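Local coordinates for protein acetyl-CoA acetyltransferase (Elizabethkingia anophelis NUHP1, PDB 6BN2) that probably catalyses the reversible condensation of two acetyl-CoA molecules into acetoacetyl-CoA and free CoA, as a member of the thiolase family, at residues Glu181-Ala186 with Thr248-Asn253; Gln188-Ser193 with Ala351-His356. All blocks are in the same frame, centred on the assembly; numbering follows the deposited sequence.

Contact 1 of 2, residues Glu181-Ala186 with Thr248-Asn253; sequences EQDAFA and TVTAAN
Asn253 lays its side chain against the helix 179-198 surface between Gln182 and Asp183, its ND2 lying 3.7 Å from Gln182 CB while its CB packs on Ala186 CB. With CG set between the backbone N and the carbonyl carbon (chi1 69°), the amide turns back into its own loop. Asn253 ND2 donates to Asp183 OD1 over 3.0 Å, on the syn side but 30° out of the plane of a carboxylate that Arg179 holds through OD2. The same nitrogen donates in the amide plane to Thr248 O, also at 3.0 Å, and Asn253 OD1 accepts from Thr250 N, which stands above the carbonyl plane. Thr250 OG1 in turn accepts the backbone N-H of Asn253, an ST motif. Just before Asp183, the extended Gln182 crosses Thr248 at about a right angle; its NE2 gives Thr248 OG1 a weak bond of 2.9 Å and also donates to Ile177 O. One water, with more acceptors than protons, lies near Gln182 OE1 and Asn253 OD1; a second donates to Asp183 OD1 near Thr250 OG1. One buried amide, gripped at both ends, thus docks on the helix a loop that carries Ala252 and leads into Ala254, both of the calcium site.

Contact 2 of 2, residues Gln188-Ser193 with Ala351-His356; sequences QSYERS and AVALGH. With CA (calcium ion), chain B.
Tyr190 and Ala353 meet face to methyl where two helices of the thiolase fold pack, the long helix 179-198 and the single turn 351-354 that precedes the predicted proton acceptor His356. Ala353 CB sits over one face of the phenol ring in a CH-pi contact, 3.9 Å from the centroid and 27° off the normal, displaced toward the rim at CD1. Val352 crosses the tyrosine at about a right angle and brings CG1 to 4.1 Å from CE2. With CG anti to its carbonyl carbon (chi1 -74°), Tyr190 runs its ring past the short helix to the calcium ion.

Two serines also border Ala353 CB. Ser189 OG comes within 3.6 Å of the methyl, but its polar partners are Glu325 and Gly350 N; Glu325 also accepts from Val352 N, so one carboxylate serves both helices. Ser193 OG touches both Ala353 CB and Leu354 CD2, each at 3.4 Å, and donates back to Ser189 O over 2.8 Å, reaching that carbonyl from the face opposite Ser193 N. The hydroxyl thus spends its proton within its own helix, while its oxygen meets apolar neighbours. At the ring's far end, Tyr190 OH binds the calcium ion at 2.8 Å, alongside a water, Ala254 O and Ala252.

Well into the chain from the N terminus, helix 179-198 supplies one side of both contacts, 181-186 near its start and 188-193 about two turns on. The chain then runs through the loops and the small hairpin of strands 209-211 and 219-221 before returning at 248-253, where contact 1 closes a loop within the N-terminal thiolase domain. Contact 2 closes a much longer one, through strand 258-268 and into the C-terminal thiolase domain at 351-356. The segments alternate, so the two closures cross rather than nest. They also touch: Val352 CG1 packs on Ala186 CB, and Ala252 O approaches Tyr190 OH beside the calcium ion. One helix thereby ties the calcium-site loop to the short helix leading to His356.

Contact 1 of 2, residues Glu181-Ala186 with Thr248-Asn253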
loop_
_atom_site.group_PDB
_atom_site.type_symbol
_atom_site.label_atom_id
_atom_site.label_comp_id
_atom_site.label_asym_id
_atom_site.label_seq_id
_atom_site.Cartn_x
_atom_site.Cartn_y
_atom_site.Cartn_z
ATOM N N GLU A 181 24.025 19.543 -20.342
ATOM C CA GLU A 181 22.884 20.154 -19.663
ATOM C C GLU A 181 22.529 19.399 -18.391
ATOM O O GLU A 181 22.203 20.018 -17.369
ATOM C CB GLU A 181 21.678 20.221 -20.605
ATOM C CG GLU A 181 21.883 21.219 -21.746
ATOM C CD GLU A 181 20.938 21.007 -22.930
ATOM O OE1 GLU A 181 20.190 19.997 -22.962
ATOM O OE2 GLU A 181 20.950 21.854 -23.848
ATOM N N GLN A 182 22.574 18.063 -18.435
ATOM C CA GLN A 182 22.293 17.274 -17.241
ATOM C C GLN A 182 23.326 17.538 -16.156
ATOM O O GLN A 182 22.989 17.636 -14.969
ATOM C CB GLN A 182 22.256 15.789 -17.598
ATOM C CG GLN A 182 21.082 15.433 -18.488
ATOM C CD GLN A 182 21.116 13.994 -18.945
ATOM O OE1 GLN A 182 21.325 13.083 -18.144
ATOM N NE2 GLN A 182 20.906 13.778 -20.237
ATOM N N ASP A 183 24.597 17.651 -16.544
ATOM C CA ASP A 183 25.637 17.931 -15.558
ATOM C C ASP A 183 25.454 19.311 -14.940
ATOM O O ASP A 183 25.645 19.482 -13.731
ATOM C CB ASP A 183 27.019 17.797 -16.199
ATOM C CG ASP A 183 27.460 16.348 -16.327
ATOM O OD1 ASP A 183 26.746 15.453 -15.806
ATOM O OD2 ASP A 183 28.518 16.097 -16.947
ATOM N N ALA A 184 25.089 20.307 -15.749
ATOM C CA ALA A 184 24.866 21.646 -15.213
ATOM C C ALA A 184 23.688 21.657 -14.251
ATOM O O ALA A 184 23.737 22.319 -13.206
ATOM C CB ALA A 184 24.649 22.644 -16.355
ATOM N N PHE A 185 22.617 20.929 -14.587
ATOM C CA PHE A 185 21.484 20.808 -13.676
ATOM C C PHE A 185 21.909 20.158 -12.365
ATOM O O PHE A 185 21.524 20.619 -11.278
ATOM C CB PHE A 185 20.357 20.004 -14.352
ATOM C CG PHE A 185 19.116 19.814 -13.494
ATOM C CD1 PHE A 185 17.994 20.608 -13.696
ATOM C CD2 PHE A 185 19.070 18.834 -12.505
ATOM C CE1 PHE A 185 16.847 20.441 -12.925
ATOM C CE2 PHE A 185 17.936 18.665 -11.723
ATOM C CZ PHE A 185 16.816 19.471 -11.943
ATOM N N ALA A 186 22.701 19.082 -12.447
ATOM C CA ALA A 186 23.136 18.386 -11.241
ATOM C C ALA A 186 23.976 19.303 -10.363
ATOM O O ALA A 186 23.755 19.388 -9.151
ATOM C CB ALA A 186 23.927 17.128 -11.607
ATOM N N THR A 248 24.382 9.692 -21.602
ATOM C CA THR A 248 24.324 10.989 -20.936
ATOM C C THR A 248 24.181 10.896 -19.425
ATOM O O THR A 248 24.616 11.821 -18.731
ATOM C CB THR A 248 23.166 11.847 -21.487
ATOM O OG1 THR A 248 21.907 11.240 -21.155
ATOM C CG2 THR A 248 23.261 12.030 -23.000
ATOM N N VAL A 249 23.606 9.822 -18.887
ATOM C CA VAL A 249 23.294 9.715 -17.467
ATOM C C VAL A 249 24.490 9.124 -16.731
ATOM O O VAL A 249 25.056 8.111 -17.161
ATOM C CB VAL A 249 22.032 8.855 -17.260
ATOM C CG1 VAL A 249 21.728 8.692 -15.766
ATOM C CG2 VAL A 249 20.838 9.460 -18.019
ATOM N N THR A 250 24.878 9.752 -15.616
ATOM C CA THR A 250 26.019 9.300 -14.822
ATOM C C THR A 250 25.608 9.116 -13.368
ATOM O O THR A 250 24.497 9.460 -12.954
ATOM C CB THR A 250 27.190 10.287 -14.856
ATOM O OG1 THR A 250 26.823 11.454 -14.108
ATOM C CG2 THR A 250 27.559 10.682 -16.287
ATOM N N ALA A 251 26.550 8.599 -12.575
ATOM C CA ALA A 251 26.296 8.459 -11.144
ATOM C C ALA A 251 26.077 9.810 -10.480
ATOM O O ALA A 251 25.374 9.894 -9.466
ATOM C CB ALA A 251 27.455 7.720 -10.467
ATOM N N ALA A 252 26.672 10.873 -11.025
ATOM C CA ALA A 252 26.542 12.193 -10.419
ATOM C C ALA A 252 25.286 12.931 -10.836
ATOM O O ALA A 252 24.773 13.733 -10.051
ATOM C CB ALA A 252 27.745 13.072 -10.764
ATOM N N ASN A 253 24.792 12.726 -12.057
ATOM C CA ASN A 253 23.613 13.474 -12.485
ATOM C C ASN A 253 22.334 12.655 -12.374
ATOM O O ASN A 253 21.246 13.174 -12.647
ATOM C CB ASN A 253 23.827 14.071 -13.904
ATOM C CG ASN A 253 23.874 13.026 -15.027
ATOM O OD1 ASN A 253 23.228 11.983 -14.959
ATOM N ND2 ASN A 253 24.608 13.347 -16.098
HETATM O O HOH W 1 20.307 12.677 -15.651
HETATM O O HOH W 2 28.204 13.541 -14.528
#

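Contact 2 of 2, residues Gln188-Ser193 with Ala351-His356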
loop_
_atom_site.group_PDB
_atom_site.type_symbol
_atom_site.label_atom_id
_atom_site.label_comp_id
_atom_site.label_asym_id
_atom_site.label_seq_id
_atom_site.Cartn_x
_atom_site.Cartn_y
_atom_site.Cartn_z
ATOM N N GLN A 188 23.898 22.488 -10.253
ATOM C CA GLN A 188 23.003 23.460 -9.634
ATOM C C GLN A 188 22.261 22.852 -8.444
ATOM O O GLN A 188 22.085 23.511 -7.416
ATOM C CB GLN A 188 22.025 24.004 -10.675
ATOM C CG GLN A 188 21.015 24.991 -10.115
ATOM C CD GLN A 188 20.604 26.038 -11.141
ATOM O OE1 GLN A 188 21.381 26.934 -11.478
ATOM N NE2 GLN A 188 19.388 25.922 -11.645
ATOM N N SER A 189 21.828 21.589 -8.552
ATOM C CA SER A 189 21.150 20.964 -7.420
ATOM C C SER A 189 22.086 20.834 -6.216
ATOM O O SER A 189 21.694 21.138 -5.081
ATOM C CB SER A 189 20.593 19.596 -7.836
ATOM O OG SER A 189 19.818 19.015 -6.799
ATOM N N TYR A 190 23.334 20.417 -6.443
ATOM C CA TYR A 190 24.306 20.374 -5.350
ATOM C C TYR A 190 24.538 21.756 -4.744
ATOM O O TYR A 190 24.619 21.898 -3.513
ATOM C CB TYR A 190 25.641 19.786 -5.829
ATOM C CG TYR A 190 25.592 18.285 -6.040
ATOM C CD1 TYR A 190 25.648 17.409 -4.965
ATOM C CD2 TYR A 190 25.497 17.752 -7.313
ATOM C CE1 TYR A 190 25.594 16.028 -5.160
ATOM C CE2 TYR A 190 25.434 16.388 -7.517
ATOM C CZ TYR A 190 25.480 15.534 -6.444
ATOM O OH TYR A 190 25.438 14.172 -6.665
ATOM N N GLU A 191 24.694 22.774 -5.592
ATOM C CA GLU A 191 24.967 24.116 -5.086
ATOM C C GLU A 191 23.789 24.646 -4.284
ATOM O O GLU A 191 23.970 25.239 -3.215
ATOM C CB GLU A 191 25.271 25.054 -6.244
ATOM C CG GLU A 191 26.598 24.822 -6.911
ATOM C CD GLU A 191 26.752 25.673 -8.153
ATOM O OE1 GLU A 191 25.718 26.091 -8.725
ATOM O OE2 GLU A 191 27.902 25.904 -8.571
ATOM N N ARG A 192 22.573 24.452 -4.797
ATOM C CA ARG A 192 21.399 24.956 -4.098
ATOM C C ARG A 192 21.207 24.244 -2.772
ATOM O O ARG A 192 20.792 24.868 -1.788
ATOM C CB ARG A 192 20.155 24.787 -4.967
ATOM C CG ARG A 192 20.101 25.745 -6.144
ATOM C CD ARG A 192 18.879 25.384 -7.011
ATOM N NE ARG A 192 18.654 26.399 -8.011
ATOM C CZ ARG A 192 17.572 26.458 -8.774
ATOM N NH1 ARG A 192 16.632 25.542 -8.632
ATOM N NH2 ARG A 192 17.437 27.426 -9.671
ATOM N N SER A 193 21.496 22.937 -2.734
ATOM C CA SER A 193 21.339 22.171 -1.497
ATOM C C SER A 193 22.296 22.679 -0.427
ATOM O O SER A 193 21.911 22.872 0.731
ATOM C CB SER A 193 21.595 20.688 -1.766
ATOM O OG SER A 193 20.611 20.162 -2.667
ATOM N N ALA A 351 16.575 15.969 -5.324
ATOM C CA ALA A 351 17.022 14.609 -5.035
ATOM C C ALA A 351 18.367 14.250 -5.657
ATOM O O ALA A 351 19.047 13.353 -5.139
ATOM C CB ALA A 351 15.946 13.617 -5.496
ATOM N N VAL A 352 18.774 14.903 -6.750
ATOM C CA VAL A 352 20.078 14.574 -7.329
ATOM C C VAL A 352 21.180 14.855 -6.324
ATOM O O VAL A 352 22.188 14.146 -6.280
ATOM C CB VAL A 352 20.294 15.336 -8.654
ATOM C CG1 VAL A 352 21.777 15.350 -9.066
ATOM C CG2 VAL A 352 19.472 14.686 -9.754
ATOM N N ALA A 353 20.991 15.860 -5.474
ATOM C CA ALA A 353 21.962 16.184 -4.439
ATOM C C ALA A 353 21.561 15.696 -3.057
ATOM O O ALA A 353 22.436 15.330 -2.269
ATOM C CB ALA A 353 22.180 17.700 -4.392
ATOM N N LEU A 354 20.265 15.684 -2.748
ATOM C CA LEU A 354 19.796 15.421 -1.389
ATOM C C LEU A 354 19.510 13.952 -1.128
ATOM O O LEU A 354 19.541 13.527 0.034
ATOM C CB LEU A 354 18.519 16.218 -1.099
ATOM C CG LEU A 354 18.635 17.755 -1.131
ATOM C CD1 LEU A 354 17.249 18.367 -0.990
ATOM C CD2 LEU A 354 19.587 18.267 -0.052
ATOM N N GLY A 355 19.220 13.187 -2.162
ATOM C CA GLY A 355 18.896 11.785 -1.998
ATOM C C GLY A 355 17.431 11.491 -2.282
ATOM O O GLY A 355 16.581 12.377 -2.386
ATOM N N HIS A 356 17.133 10.197 -2.359
ATOM C CA HIS A 356 15.853 9.736 -2.889
ATOM C C HIS A 356 15.476 8.375 -2.288
ATOM O O HIS A 356 15.582 7.335 -2.944
ATOM C CB HIS A 356 15.942 9.673 -4.418
ATOM C CG HIS A 356 14.688 9.244 -5.097
ATOM N ND1 HIS A 356 13.441 9.363 -4.516
ATOM C CD2 HIS A 356 14.488 8.692 -6.317
ATOM C CE1 HIS A 356 12.526 8.894 -5.352
ATOM N NE2 HIS A 356 13.137 8.495 -6.454
HETATM CA CA CA B . 23.947 12.047 -7.766
HETATM O O HOH W 3 23.878 12.664 -5.588
#